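Local atomic coordinates of outer surface protein (Borrelia burgdorferi, PDB entry 5IZT), a protein that is of unknown function but belongs to the family of helical Borrelia outer surface proteins that includes the complement-regulator-binding CRASP-1. Residues Ala217-Leu221 against Ile283-Ile288; Thr293-Phe297 against Ile339-Arg343. All coordinates share one frame; numbering follows the deposited sequence.

Overall arrangement
Both contacts use helix 280-316 of an all-helical domain of the CRASP-1 family, and they follow one another along the chain. Contact 1 lays residues 217-221, from the connection between helices 179-197 and 243-255, on the early part of this helix. Contact 2, further along, pairs it with the antiparallel helix 322-359. Both are buried: contact 2 lies about 5 Å from the centre of the chain, contact 1 about 14 Å out, with Ile288 exposed at its margin. Each combines apolar packing with one arginine NE-H bond, accepted by a loop carbonyl in contact 1 and by a glutamine amide in contact 2, where the arginine's CD methylene also covers a phenylalanine face.

Contact 1. Residues Ala217-Leu221 against Ile283-Ile288; sequences AFELL and IRELMI
Arg284 has CG anti to its carbonyl carbon (chi1 -73°), and the chain, extended from there to NE, lays NE at Leu220 O; Met287, with CG anti to the backbone N (chi1 -180°) and bends at chi2 and chi3, places its thioether beside Phe218. The arrangement is loop-on-helix packing in the all-helical CRASP-1-type fold: a short turn in the connection between helices 179-197 and 243-255 lies against the early part of helix 280-316. Phe218 and Met287 make an oblique Met-aromatic contact, with the sulfur SD 5.2 Å from the centroid of the Phe218 ring and the methyl CE 3.6 Å from Phe218 CE1; it is less certain than the rest, because Met287 is modelled in two conformers. Leu221 divides its branches between successive helix residues: CD1 rests on Met287 CG at 3.6 Å, and CD2 touches Ile288 CD1 at 3.7 Å. Leu221 is further tied by backbone hydrogen bonding to Leu238, while Tyr274 of helix 260-274 packs on both Leu220 and Ile283. Leu220 reaches Ile283 through one branch, with CD1 3.8 Å from CG2. That CG2 also packs on Ala217, 3.7 Å from its CB, so one isoleucine methyl fits against both residues. Two kinds of contact hold the arginine head: the carbonyl of Leu220 at its edge, in the guanidinium plane, and the CD2 methyl of the same leucine over one of its faces. The polar link is one hydrogen bond, nearly straight (163° at the hydrogen), from Arg284 NE to an in-plane lone pair of Leu220 O, 2.9 Å away.

Contact 2. Residues Thr293-Phe297 against Ile339-Arg343; sequences TQISF and ILDKR
Arg343 sets its CD on one face of the Phe297 ring where helices 280-316 and 322-359 pack antiparallel in the helical CRASP-1-type domain, their local axes 10.5 Å apart at 168°. The tight part is this buried ring. With CG anti to the backbone N and the chain extended to NE, Arg343 CD stands almost over the ring centre, 3.5 Å from the Phe297 centroid, as a CH-pi contact; the guanidinium beyond, its plane 29° from the ring, adds at most a weak cation-pi attraction. Ile339 CD1 touches Phe297 CD1 obliquely at 3.8 Å. At the partly exposed margin, Leu340 CD2 comes to the ring edge, 3.7 Å from Phe297 CE1. Packing is looser at Thr293, whose CG2 stays 4.0 Å from Arg343 CA while its OG1 is hydrogen-bonded to Ser289 O. Gln294, bent at chi2, sets its amide oxygen against Arg343 NE, the amide plane 72° from the guanidinium, and Glu298 holds the NE2 end. Arg343 NH2 has a salt bridge to Asp257 and is hydrogen-bonded to Ala254 O. Arg343 NE gives its hydrogen to an in-plane lone pair of Gln294 OE1, 2.8 Å away.

Contact 1. Residues Ala217-Leu221 against Ile283-Ile288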
loop_
_atom_site.group_PDB
_atom_site.type_symbol
_atom_site.label_atom_id
_atom_site.label_comp_id
_atom_site.label_asym_id
_atom_site.label_seq_id
_atom_site.Cartn_x
_atom_site.Cartn_y
_atom_site.Cartn_z
ATOM N N ALA A 217 -13.832 -1.435 10.025
ATOM C CA ALA A 217 -12.401 -1.123 10.028
ATOM C C ALA A 217 -12.132 0.383 10.029
ATOM O O ALA A 217 -11.231 0.864 10.724
ATOM C CB ALA A 217 -11.714 -1.788 8.835
ATOM N N PHE A 218 -12.850 1.141 9.203
ATOM C CA PHE A 218 -12.581 2.572 9.149
ATOM C C PHE A 218 -13.093 3.290 10.386
ATOM O O PHE A 218 -12.609 4.370 10.714
ATOM C CB PHE A 218 -13.205 3.176 7.889
ATOM C CG PHE A 218 -12.590 2.673 6.607
ATOM C CD1 PHE A 218 -11.230 2.366 6.553
ATOM C CD2 PHE A 218 -13.358 2.519 5.456
ATOM C CE1 PHE A 218 -10.646 1.914 5.358
ATOM C CE2 PHE A 218 -12.788 2.071 4.261
ATOM C CZ PHE A 218 -11.419 1.774 4.211
ATOM N N GLU A 219 -14.084 2.731 11.073
ATOM C CA GLU A 219 -14.538 3.363 12.306
ATOM C C GLU A 219 -13.470 3.312 13.394
ATOM O O GLU A 219 -13.452 4.172 14.288
ATOM C CB GLU A 219 -15.828 2.698 12.795
ATOM C CG GLU A 219 -16.556 3.498 13.869
ATOM C CD GLU A 219 -17.978 3.022 14.076
ATOM O OE1 GLU A 219 -18.208 1.806 13.950
ATOM O OE2 GLU A 219 -18.862 3.861 14.354
ATOM N N LEU A 220 -12.576 2.331 13.333
ATOM C CA LEU A 220 -11.613 2.077 14.398
ATOM C C LEU A 220 -10.361 2.939 14.304
ATOM O O LEU A 220 -9.484 2.824 15.167
ATOM C CB LEU A 220 -11.209 0.594 14.392
ATOM C CG LEU A 220 -12.357 -0.336 14.789
ATOM C CD1 LEU A 220 -11.918 -1.775 14.534
ATOM C CD2 LEU A 220 -12.683 -0.104 16.251
ATOM N N LEU A 221 -10.225 3.752 13.267
ATOM C CA LEU A 221 -8.999 4.514 13.056
ATOM C C LEU A 221 -9.319 5.973 12.754
ATOM O O LEU A 221 -10.406 6.300 12.269
ATOM C CB LEU A 221 -8.183 3.915 11.904
ATOM C CG LEU A 221 -7.684 2.490 12.092
ATOM C CD1 LEU A 221 -7.180 1.976 10.765
ATOM C CD2 LEU A 221 -6.561 2.469 13.137
ATOM N N ILE A 283 -8.058 -5.810 13.788
ATOM C CA ILE A 283 -8.553 -5.061 12.637
ATOM C C ILE A 283 -7.735 -3.791 12.437
ATOM O O ILE A 283 -7.359 -3.453 11.302
ATOM C CB ILE A 283 -10.051 -4.737 12.817
ATOM C CG1 ILE A 283 -10.892 -6.005 12.852
ATOM C CG2 ILE A 283 -10.555 -3.852 11.672
ATOM C CD1 ILE A 283 -12.395 -5.715 13.231
ATOM N N ARG A 284 -7.447 -3.072 13.529
ATOM C CA ARG A 284 -6.597 -1.883 13.441
ATOM C C ARG A 284 -5.231 -2.222 12.840
ATOM O O ARG A 284 -4.769 -1.549 11.910
ATOM C CB ARG A 284 -6.418 -1.245 14.825
ATOM C CG ARG A 284 -7.650 -0.510 15.357
ATOM C CD ARG A 284 -7.384 0.220 16.677
ATOM N NE ARG A 284 -8.589 0.926 17.115
ATOM C CZ ARG A 284 -9.316 0.588 18.178
ATOM N NH1 ARG A 284 -8.955 -0.442 18.933
ATOM N NH2 ARG A 284 -10.393 1.295 18.497
ATOM N N GLU A 285 -4.555 -3.244 13.385
ATOM C CA GLU A 285 -3.235 -3.614 12.870
ATOM C C GLU A 285 -3.300 -3.995 11.391
ATOM O O GLU A 285 -2.394 -3.651 10.623
ATOM C CB GLU A 285 -2.624 -4.764 13.673
ATOM C CG GLU A 285 -2.315 -4.474 15.146
ATOM C CD GLU A 285 -1.484 -5.596 15.799
ATOM O OE1 GLU A 285 -2.052 -6.631 16.206
ATOM O OE2 GLU A 285 -0.240 -5.452 15.869
ATOM N N LEU A 286 -4.338 -4.734 10.973
ATOM C CA LEU A 286 -4.440 -5.123 9.566
ATOM C C LEU A 286 -4.573 -3.900 8.675
ATOM O O LEU A 286 -3.859 -3.768 7.672
ATOM C CB LEU A 286 -5.628 -6.066 9.322
ATOM C CG LEU A 286 -5.511 -7.454 9.965
ATOM C CD1 LEU A 286 -6.866 -8.148 9.908
ATOM C CD2 LEU A 286 -4.445 -8.277 9.251
ATOM N N MET A 287 -5.497 -2.998 9.017
ATOM C CA MET A 287 -5.722 -1.837 8.158
ATOM C C MET A 287 -4.529 -0.887 8.193
ATOM O O MET A 287 -4.147 -0.328 7.156
ATOM C CB MET A 287 -7.003 -1.103 8.565
ATOM C CG MET A 287 -7.275 0.125 7.684
ATOM S SD MET A 287 -7.422 -0.258 5.912
ATOM C CE MET A 287 -8.941 -1.224 5.880
ATOM N N ILE A 288 -3.927 -0.692 9.370
ATOM C CA ILE A 288 -2.747 0.171 9.445
ATOM C C ILE A 288 -1.626 -0.391 8.573
ATOM O O ILE A 288 -0.893 0.366 7.922
ATOM C CB ILE A 288 -2.298 0.345 10.912
ATOM C CG1 ILE A 288 -3.236 1.292 11.659
ATOM C CG2 ILE A 288 -0.836 0.848 10.988
ATOM C CD1 ILE A 288 -2.999 1.335 13.170
#

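Contact 2. Residues Thr293-Phe297 against Ile339-Arg343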
loop_
_atom_site.group_PDB
_atom_site.type_symbol
_atom_site.label_atom_id
_atom_site.label_comp_id
_atom_site.label_asym_id
_atom_site.label_seq_id
_atom_site.Cartn_x
_atom_site.Cartn_y
_atom_site.Cartn_z
ATOM N N THR A 293 1.542 0.645 3.966
ATOM C CA THR A 293 2.201 0.127 2.777
ATOM C C THR A 293 1.974 1.051 1.586
ATOM O O THR A 293 2.916 1.393 0.858
ATOM C CB THR A 293 1.680 -1.270 2.456
ATOM O OG1 THR A 293 2.073 -2.168 3.482
ATOM C CG2 THR A 293 2.229 -1.781 1.113
ATOM N N GLN A 294 0.722 1.432 1.349
ATOM C CA GLN A 294 0.435 2.257 0.179
ATOM C C GLN A 294 0.994 3.665 0.352
ATOM O O GLN A 294 1.495 4.264 -0.607
ATOM C CB GLN A 294 -1.074 2.303 -0.080
ATOM C CG GLN A 294 -1.461 3.044 -1.373
ATOM C CD GLN A 294 -1.016 2.310 -2.625
ATOM O OE1 GLN A 294 -0.758 1.109 -2.590
ATOM N NE2 GLN A 294 -0.922 3.034 -3.740
ATOM N N ILE A 295 0.926 4.210 1.571
ATOM C CA ILE A 295 1.402 5.570 1.779
ATOM C C ILE A 295 2.901 5.635 1.528
ATOM O O ILE A 295 3.389 6.520 0.813
ATOM C CB ILE A 295 1.046 6.050 3.193
ATOM C CG1 ILE A 295 -0.481 6.249 3.300
ATOM C CG2 ILE A 295 1.825 7.327 3.512
ATOM C CD1 ILE A 295 -0.996 6.462 4.731
ATOM N N SER A 296 3.653 4.703 2.119
ATOM C CA SER A 296 5.104 4.693 1.906
ATOM C C SER A 296 5.447 4.441 0.449
ATOM O O SER A 296 6.407 5.018 -0.070
ATOM C CB SER A 296 5.777 3.632 2.773
ATOM O OG SER A 296 5.771 3.991 4.149
ATOM N N PHE A 297 4.722 3.524 -0.196
ATOM C CA PHE A 297 4.934 3.238 -1.617
ATOM C C PHE A 297 4.819 4.508 -2.456
ATOM O O PHE A 297 5.700 4.808 -3.275
ATOM C CB PHE A 297 3.921 2.176 -2.074
ATOM C CG PHE A 297 3.955 1.872 -3.537
ATOM C CD1 PHE A 297 4.944 1.043 -4.067
ATOM C CD2 PHE A 297 2.996 2.382 -4.382
ATOM C CE1 PHE A 297 4.961 0.739 -5.427
ATOM C CE2 PHE A 297 3.010 2.087 -5.756
ATOM C CZ PHE A 297 4.001 1.275 -6.273
ATOM N N ILE A 339 10.148 -1.951 -3.479
ATOM C CA ILE A 339 8.852 -1.459 -3.010
ATOM C C ILE A 339 7.726 -2.077 -3.828
ATOM O O ILE A 339 6.650 -2.376 -3.299
ATOM C CB ILE A 339 8.784 0.087 -3.016
ATOM C CG1 ILE A 339 8.823 0.667 -4.427
ATOM C CG2 ILE A 339 9.923 0.680 -2.210
ATOM C CD1 ILE A 339 8.590 2.205 -4.474
ATOM N N LEU A 340 7.955 -2.300 -5.126
ATOM C CA LEU A 340 6.942 -2.975 -5.933
ATOM C C LEU A 340 6.711 -4.394 -5.441
ATOM O O LEU A 340 5.566 -4.866 -5.368
ATOM C CB LEU A 340 7.365 -2.995 -7.401
ATOM C CG LEU A 340 7.191 -1.664 -8.109
ATOM C CD1 LEU A 340 7.933 -1.710 -9.458
ATOM C CD2 LEU A 340 5.693 -1.428 -8.303
ATOM N N ASP A 341 7.792 -5.093 -5.113
ATOM C CA ASP A 341 7.676 -6.486 -4.701
ATOM C C ASP A 341 7.016 -6.613 -3.333
ATOM O O ASP A 341 6.225 -7.542 -3.098
ATOM C CB ASP A 341 9.060 -7.123 -4.673
ATOM C CG ASP A 341 9.040 -8.515 -4.083
ATOM O OD1 ASP A 341 8.488 -9.425 -4.734
ATOM O OD2 ASP A 341 9.571 -8.698 -2.970
ATOM N N LYS A 342 7.341 -5.710 -2.408
ATOM C CA LYS A 342 6.764 -5.822 -1.070
ATOM C C LYS A 342 5.342 -5.285 -1.021
ATOM O O LYS A 342 4.521 -5.814 -0.257
ATOM C CB LYS A 342 7.658 -5.126 -0.046
ATOM C CG LYS A 342 9.014 -5.789 0.101
ATOM C CD LYS A 342 8.869 -7.211 0.625
ATOM C CE LYS A 342 10.218 -7.914 0.770
ATOM N NZ LYS A 342 10.021 -9.267 1.395
ATOM N N ARG A 343 5.003 -4.292 -1.850
ATOM C CA ARG A 343 3.596 -3.921 -1.951
ATOM C C ARG A 343 2.792 -5.080 -2.525
ATOM O O ARG A 343 1.693 -5.384 -2.041
ATOM C CB ARG A 343 3.414 -2.654 -2.800
ATOM C CG ARG A 343 1.939 -2.265 -3.016
ATOM C CD ARG A 343 1.757 -0.999 -3.852
ATOM N NE ARG A 343 0.366 -0.800 -4.286
ATOM C CZ ARG A 343 -0.176 -1.387 -5.348
ATOM N NH1 ARG A 343 0.549 -2.224 -6.092
ATOM N NH2 ARG A 343 -1.444 -1.147 -5.668
#